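Local coordinates for protein probable dehydrogenase (Bordetella bronchiseptica, PDB 3MOI) that is probably an NAD(P)-dependent oxidoreductase of the GFO/IDH/MocA type, with a Rossmann-fold nucleotide-binding domain, whose substrate is not known, at residues A[159-163]-A[164-168]; A[172-176]-A[177-181]. One frame throughout, in Å; residues are numbered along the deposited sequence.

Contact 1: residues A[159-163]-A[164-168]; sequences RPRRP and EELDT
Glu-165 folds back on Arg-161 and Arg-162 in a short 3-10 turn, part of the long loop between strand 145-153 and helix 174-177. Its CB lies 3.3 Å from the carbonyl O of Arg-162, the same oxygen that takes the backbone N-H of Glu-165. With chi1 at -71°, CG swings beside the backbone N, 3.9 Å from that same Arg-162 O, and the extended chain then carries the carboxylate back along the preceding residues. CD of Glu-165 comes to rest 3.6 Å from CD of Arg-161. Beyond it the two oxygens divide the work. OE1 takes the backbone N-H of Arg-162 on its anti side, somewhat out of the carboxylate plane (Arg-162 N to Glu-165 OE1, 2.8 Å), the reverse of the backbone bond, in which Glu-165 N donates to Arg-162 O. OE2 receives the salt bridge from Arg-161 NH1 (3.2 Å) on its syn side, the donor tilted 31° out of the plane. Guanidinium and carboxylate are nearly perpendicular, and NH1 alone bonds OE2; NH2 of Arg-161 goes to Phe-156 O, and the Phe-156 ring adds a cation-pi contact. Arg-274 from helix 270-278 brings more positive charge close by. The next backbone bond completes the turn: Leu-166 N donates to Pro-163 O over 3.1 Å.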
ATOM      1  N   ARG A 159     -12.992  18.331  -5.206  1.00 41.37           N
ATOM      2  CA  ARG A 159     -13.619  19.279  -4.311  1.00 41.98           C
ATOM      3  C   ARG A 159     -13.555  20.636  -5.007  1.00 43.41           C
ATOM      4  O   ARG A 159     -12.787  20.825  -5.931  1.00 43.92           O
ATOM      5  CB  ARG A 159     -12.875  19.329  -2.975  1.00 41.86           C
ATOM      6  CG  ARG A 159     -12.673  17.963  -2.369  1.00 40.56           C
ATOM      7  CD  ARG A 159     -12.211  18.007  -0.947  1.00 40.49           C
ATOM      8  NE  ARG A 159     -11.827  16.665  -0.528  1.00 40.60           N
ATOM      9  CZ  ARG A 159     -10.845  16.354   0.325  1.00 38.07           C
ATOM     10  NH1 ARG A 159     -10.110  17.294   0.915  1.00 36.87           N
ATOM     11  NH2 ARG A 159     -10.598  15.071   0.571  1.00 36.46           N
ATOM     12  N   PRO A 160     -14.402  21.574  -4.607  1.00 45.14           N
ATOM     13  CA  PRO A 160     -14.450  22.865  -5.282  1.00 46.14           C
ATOM     14  C   PRO A 160     -13.189  23.720  -5.114  1.00 46.51           C
ATOM     15  O   PRO A 160     -12.809  24.002  -4.002  1.00 45.83           O
ATOM     16  CB  PRO A 160     -15.650  23.551  -4.614  1.00 46.35           C
ATOM     17  CG  PRO A 160     -16.540  22.441  -4.233  1.00 46.56           C
ATOM     18  CD  PRO A 160     -15.626  21.321  -3.828  1.00 46.00           C
ATOM     19  N   ARG A 161     -12.605  24.170  -6.228  1.00 47.48           N
ATOM     20  CA  ARG A 161     -11.312  24.839  -6.224  1.00 48.13           C
ATOM     21  C   ARG A 161     -11.275  26.115  -7.033  1.00 48.92           C
ATOM     22  O   ARG A 161     -11.966  26.261  -8.042  1.00 48.81           O
ATOM     23  CB  ARG A 161     -10.263  23.917  -6.826  1.00 48.38           C
ATOM     24  CG  ARG A 161     -10.137  22.571  -6.172  1.00 48.04           C
ATOM     25  CD  ARG A 161      -9.235  22.587  -4.949  1.00 46.77           C
ATOM     26  NE  ARG A 161      -9.282  21.276  -4.305  1.00 44.78           N
ATOM     27  CZ  ARG A 161      -9.056  21.039  -3.012  1.00 43.67           C
ATOM     28  NH1 ARG A 161      -8.755  22.015  -2.147  1.00 39.61           N
ATOM     29  NH2 ARG A 161      -9.151  19.790  -2.573  1.00 45.11           N
ATOM     30  N   ARG A 162     -10.411  27.020  -6.605  1.00 49.97           N
ATOM     31  CA  ARG A 162     -10.096  28.187  -7.383  1.00 51.50           C
ATOM     32  C   ARG A 162      -9.113  27.733  -8.463  1.00 52.03           C
ATOM     33  O   ARG A 162      -8.386  26.757  -8.270  1.00 51.84           O
ATOM     34  CB  ARG A 162      -9.502  29.274  -6.471  1.00 52.17           C
ATOM     35  CG  ARG A 162     -10.519  29.837  -5.455  1.00 53.82           C
ATOM     36  CD  ARG A 162      -9.962  31.038  -4.678  1.00 57.76           C
ATOM     37  NE  ARG A 162     -10.947  31.699  -3.781  1.00 60.42           N
ATOM     38  CZ  ARG A 162     -11.191  31.384  -2.498  1.00 59.84           C
ATOM     39  NH1 ARG A 162     -10.558  30.378  -1.880  1.00 60.73           N
ATOM     40  NH2 ARG A 162     -12.081  32.090  -1.819  1.00 59.13           N
ATOM     41  N   PRO A 163      -9.086  28.424  -9.605  1.00 52.68           N
ATOM     42  CA  PRO A 163      -8.279  27.926 -10.716  1.00 52.93           C
ATOM     43  C   PRO A 163      -6.776  27.935 -10.467  1.00 52.69           C
ATOM     44  O   PRO A 163      -6.079  27.073 -10.984  1.00 53.78           O
ATOM     45  CB  PRO A 163      -8.674  28.834 -11.881  1.00 53.35           C
ATOM     46  CG  PRO A 163      -9.030  30.144 -11.213  1.00 53.83           C
ATOM     47  CD  PRO A 163      -9.629  29.766  -9.869  1.00 53.18           C
ATOM     48  N   GLU A 164      -6.256  28.835  -9.658  1.00 52.65           N
ATOM     49  CA  GLU A 164      -4.856  28.676  -9.236  1.00 52.24           C
ATOM     50  C   GLU A 164      -4.554  27.377  -8.438  1.00 50.86           C
ATOM     51  O   GLU A 164      -3.400  26.921  -8.395  1.00 51.24           O
ATOM     52  CB  GLU A 164      -4.383  29.872  -8.432  1.00 52.88           C
ATOM     53  CG  GLU A 164      -5.194  30.135  -7.124  1.00 56.43           C
ATOM     54  CD  GLU A 164      -6.324  31.198  -7.289  1.00 58.58           C
ATOM     55  OE1 GLU A 164      -6.912  31.325  -8.430  1.00 54.50           O
ATOM     56  OE2 GLU A 164      -6.589  31.884  -6.251  1.00 57.68           O
ATOM     57  N   GLU A 165      -5.550  26.783  -7.787  1.00 48.65           N
ATOM     58  CA  GLU A 165      -5.303  25.524  -7.079  1.00 46.81           C
ATOM     59  C   GLU A 165      -5.160  24.310  -8.014  1.00 45.47           C
ATOM     60  O   GLU A 165      -4.825  23.214  -7.527  1.00 44.60           O
ATOM     61  CB  GLU A 165      -6.435  25.222  -6.117  1.00 46.73           C
ATOM     62  CG  GLU A 165      -6.524  26.085  -4.914  1.00 47.63           C
ATOM     63  CD  GLU A 165      -7.757  25.710  -4.101  1.00 49.07           C
ATOM     64  OE1 GLU A 165      -8.841  26.212  -4.414  1.00 48.78           O
ATOM     65  OE2 GLU A 165      -7.650  24.889  -3.170  1.00 50.59           O
ATOM     66  N   LEU A 166      -5.474  24.481  -9.311  1.00 43.81           N
ATOM     67  CA  LEU A 166      -5.231  23.447 -10.359  1.00 43.64           C
ATOM     68  C   LEU A 166      -4.009  23.777 -11.247  1.00 42.67           C
ATOM     69  O   LEU A 166      -3.968  23.415 -12.441  1.00 42.64           O
ATOM     70  CB  LEU A 166      -6.483  23.214 -11.232  1.00 43.47           C
ATOM     71  CG  LEU A 166      -7.762  23.010 -10.407  1.00 43.69           C
ATOM     72  CD1 LEU A 166      -9.032  23.041 -11.264  1.00 39.49           C
ATOM     73  CD2 LEU A 166      -7.651  21.734  -9.576  1.00 40.65           C
ATOM     74  N   ASP A 167      -3.049  24.483 -10.647  1.00 41.32           N
ATOM     75  CA  ASP A 167      -1.772  24.797 -11.254  1.00 40.88           C
ATOM     76  C   ASP A 167      -0.650  24.510 -10.251  1.00 39.84           C
ATOM     77  O   ASP A 167      -0.387  25.266  -9.295  1.00 37.79           O
ATOM     78  CB  ASP A 167      -1.755  26.259 -11.679  1.00 41.41           C
ATOM     79  CG  ASP A 167      -0.462  26.671 -12.428  1.00 43.42           C
ATOM     80  OD1 ASP A 167       0.513  25.886 -12.463  1.00 44.48           O
ATOM     81  OD2 ASP A 167      -0.427  27.815 -12.966  1.00 45.08           O
ATOM     82  N   THR A 168       0.014  23.397 -10.476  1.00 39.20           N
ATOM     83  CA  THR A 168       1.130  23.023  -9.624  1.00 39.33           C
ATOM     84  C   THR A 168       2.119  24.183  -9.446  1.00 39.71           C
ATOM     85  O   THR A 168       2.645  24.355  -8.368  1.00 39.69           O
ATOM     86  CB  THR A 168       1.878  21.784 -10.181  1.00 39.34           C
ATOM     87  OG1 THR A 168       0.942  20.695 -10.302  1.00 39.37           O
ATOM     88  CG2 THR A 168       3.067  21.366  -9.245  1.00 36.03           C
TER

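Contact 2: residues A[172-176]-A[177-181]; sequences GGIIY and NQLPH
The N-terminus of helix 174-177 and its junction with helix 179-190 are bound together here, with Asn-177 reaching back to Gly-173 and Leu-179 packed against Ile-174 and Ile-175. Gly-173 is the N-cap, and its carbonyl O is gripped from the next turn: Asn-177 ND2 donates to it at 2.7 Å, while Asn-177 N adds a weak bond. Placing CG of Asn-177 beside its own backbone N (chi1 -60°) turns the amide back toward the helix start, where ND2 is also bonded to Gly-171 O. At the junction Ile-174 O accepts twice. Gln-178 N, four residues on, makes the alpha-helical bond, whereas Leu-179 N, five residues on, comes in almost straight (3.0 Å, N-H...O 177°), a pi-type bond that marks the break in the helix. Pro-180 has no N-H to offer Ile-175 O, and its CD packs against that oxygen at 3.3 Å. On the side facing Tyr-230 and Cys-214 of the mixed sheet, Leu-179 gives one branch to each isoleucine. It lies alongside Ile-175, pointing the same way, with CD2 next to Ile-175 CD1; it crosses Ile-174 at a slant, and there its CD1 touches Ile-174 CD1 at 3.6 Å.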
ATOM      1  N   GLY A 172      -0.770  24.265  -6.383  1.00 38.04           N
ATOM      2  CA  GLY A 172      -1.906  23.363  -6.376  1.00 37.83           C
ATOM      3  C   GLY A 172      -1.491  21.906  -6.395  1.00 36.89           C
ATOM      4  O   GLY A 172      -0.323  21.574  -6.651  1.00 37.44           O
ATOM      5  N   GLY A 173      -2.474  21.054  -6.143  1.00 35.58           N
ATOM      6  CA  GLY A 173      -2.340  19.642  -6.309  1.00 34.42           C
ATOM      7  C   GLY A 173      -1.794  18.946  -5.112  1.00 34.06           C
ATOM      8  O   GLY A 173      -1.378  19.557  -4.096  1.00 33.20           O
ATOM      9  N   ILE A 174      -1.757  17.638  -5.255  1.00 33.74           N
ATOM     10  CA  ILE A 174      -1.573  16.812  -4.125  1.00 34.14           C
ATOM     11  C   ILE A 174      -0.150  16.843  -3.580  1.00 35.33           C
ATOM     12  O   ILE A 174       0.035  16.468  -2.426  1.00 36.87           O
ATOM     13  CB  ILE A 174      -2.025  15.336  -4.365  1.00 34.12           C
ATOM     14  CG1 ILE A 174      -1.114  14.611  -5.327  1.00 34.58           C
ATOM     15  CG2 ILE A 174      -3.473  15.246  -4.862  1.00 30.92           C
ATOM     16  CD1 ILE A 174      -0.672  13.208  -4.755  1.00 36.46           C
ATOM     17  N   ILE A 175       0.843  17.284  -4.355  1.00 34.87           N
ATOM     18  CA  ILE A 175       2.184  17.235  -3.861  1.00 35.57           C
ATOM     19  C   ILE A 175       2.385  18.184  -2.677  1.00 35.39           C
ATOM     20  O   ILE A 175       3.123  17.888  -1.690  1.00 35.45           O
ATOM     21  CB  ILE A 175       3.248  17.592  -4.941  1.00 36.82           C
ATOM     22  CG1 ILE A 175       3.296  16.565  -6.101  1.00 36.50           C
ATOM     23  CG2 ILE A 175       4.690  17.711  -4.289  1.00 38.63           C
ATOM     24  CD1 ILE A 175       2.992  15.173  -5.748  1.00 37.84           C
ATOM     25  N   TYR A 176       1.758  19.324  -2.758  1.00 34.45           N
ATOM     26  CA  TYR A 176       1.924  20.314  -1.712  1.00 34.56           C
ATOM     27  C   TYR A 176       0.778  20.368  -0.686  1.00 33.75           C
ATOM     28  O   TYR A 176       0.910  20.957   0.387  1.00 33.35           O
ATOM     29  CB  TYR A 176       2.011  21.675  -2.373  1.00 34.48           C
ATOM     30  CG  TYR A 176       3.193  21.890  -3.239  1.00 34.28           C
ATOM     31  CD1 TYR A 176       4.490  21.887  -2.686  1.00 34.75           C
ATOM     32  CD2 TYR A 176       3.047  22.192  -4.614  1.00 31.96           C
ATOM     33  CE1 TYR A 176       5.610  22.123  -3.492  1.00 32.70           C
ATOM     34  CE2 TYR A 176       4.166  22.397  -5.438  1.00 29.13           C
ATOM     35  CZ  TYR A 176       5.442  22.393  -4.869  1.00 31.10           C
ATOM     36  OH  TYR A 176       6.567  22.696  -5.632  1.00 30.79           O
ATOM     37  N   ASN A 177      -0.357  19.787  -1.034  1.00 34.07           N
ATOM     38  CA  ASN A 177      -1.599  19.967  -0.236  1.00 33.79           C
ATOM     39  C   ASN A 177      -2.060  18.671   0.447  1.00 33.52           C
ATOM     40  O   ASN A 177      -3.011  18.680   1.247  1.00 34.28           O
ATOM     41  CB  ASN A 177      -2.666  20.545  -1.163  1.00 32.64           C
ATOM     42  CG  ASN A 177      -2.230  21.902  -1.733  1.00 35.54           C
ATOM     43  OD1 ASN A 177      -2.165  22.882  -1.007  1.00 36.35           O
ATOM     44  ND2 ASN A 177      -1.883  21.950  -3.026  1.00 38.92           N
ATOM     45  N   GLN A 178      -1.431  17.543   0.102  1.00 32.77           N
ATOM     46  CA  GLN A 178      -1.839  16.251   0.670  1.00 31.97           C
ATOM     47  C   GLN A 178      -0.626  15.384   1.127  1.00 31.68           C
ATOM     48  O   GLN A 178      -0.524  14.930   2.273  1.00 31.14           O
ATOM     49  CB  GLN A 178      -2.706  15.530  -0.340  1.00 32.00           C
ATOM     50  CG  GLN A 178      -4.114  16.172  -0.577  1.00 31.83           C
ATOM     51  CD  GLN A 178      -5.030  15.977   0.661  1.00 32.32           C
ATOM     52  OE1 GLN A 178      -5.035  16.793   1.596  1.00 30.01           O
ATOM     53  NE2 GLN A 178      -5.735  14.870   0.689  1.00 26.86           N
ATOM     54  N   LEU A 179       0.315  15.175   0.242  1.00 31.63           N
ATOM     55  CA  LEU A 179       1.464  14.377   0.567  1.00 31.94           C
ATOM     56  C   LEU A 179       2.159  14.846   1.882  1.00 31.98           C
ATOM     57  O   LEU A 179       2.642  14.032   2.657  1.00 31.26           O
ATOM     58  CB  LEU A 179       2.418  14.447  -0.614  1.00 32.14           C
ATOM     59  CG  LEU A 179       2.427  13.267  -1.581  1.00 34.25           C
ATOM     60  CD1 LEU A 179       1.080  12.549  -1.724  1.00 35.33           C
ATOM     61  CD2 LEU A 179       3.062  13.622  -2.944  1.00 33.96           C
ATOM     62  N   PRO A 180       2.190  16.164   2.153  1.00 31.60           N
ATOM     63  CA  PRO A 180       2.856  16.516   3.406  1.00 31.37           C
ATOM     64  C   PRO A 180       2.238  15.832   4.635  1.00 30.88           C
ATOM     65  O   PRO A 180       2.949  15.507   5.593  1.00 30.31           O
ATOM     66  CB  PRO A 180       2.775  18.067   3.465  1.00 31.12           C
ATOM     67  CG  PRO A 180       2.817  18.476   2.044  1.00 32.57           C
ATOM     68  CD  PRO A 180       1.976  17.334   1.301  1.00 32.04           C
ATOM     69  N   HIS A 181       0.948  15.550   4.599  1.00 31.53           N
ATOM     70  CA  HIS A 181       0.334  14.833   5.721  1.00 31.49           C
ATOM     71  C   HIS A 181       0.936  13.434   5.914  1.00 30.67           C
ATOM     72  O   HIS A 181       1.204  13.009   7.043  1.00 31.14           O
ATOM     73  CB  HIS A 181      -1.176  14.753   5.540  1.00 32.64           C
ATOM     74  CG  HIS A 181      -1.875  16.072   5.593  1.00 33.15           C
ATOM     75  ND1 HIS A 181      -1.682  16.985   6.618  1.00 35.68           N
ATOM     76  CD2 HIS A 181      -2.840  16.595   4.796  1.00 36.17           C
ATOM     77  CE1 HIS A 181      -2.435  18.052   6.404  1.00 37.57           C
ATOM     78  NE2 HIS A 181      -3.173  17.830   5.320  1.00 39.70           N
TER

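The two contacts follow each other along the chain inside the GFO/IDH/MocA C-terminal domain, their centres 12 Å apart. Contact 1 is at the surface, about 18 Å from the chain centre, in the loop that leaves strand 145-153; contact 2 is buried, about 9 Å from that centre, where the loop ends in helices. They touch directly: Asp-167 O lies 3.1 Å from Gly-172 N, a probable hydrogen bond, and Thr-210 bonds to Thr-168 and, weakly, to Gly-172. The chain thus runs from a surface loop packed against helix 270-278 inward to the mixed sheet and helix 362-381. At the inner end, His-181 packs on Lys-95 of the Rossmann-fold region, placing contact 2 where the two parts of the protein meet.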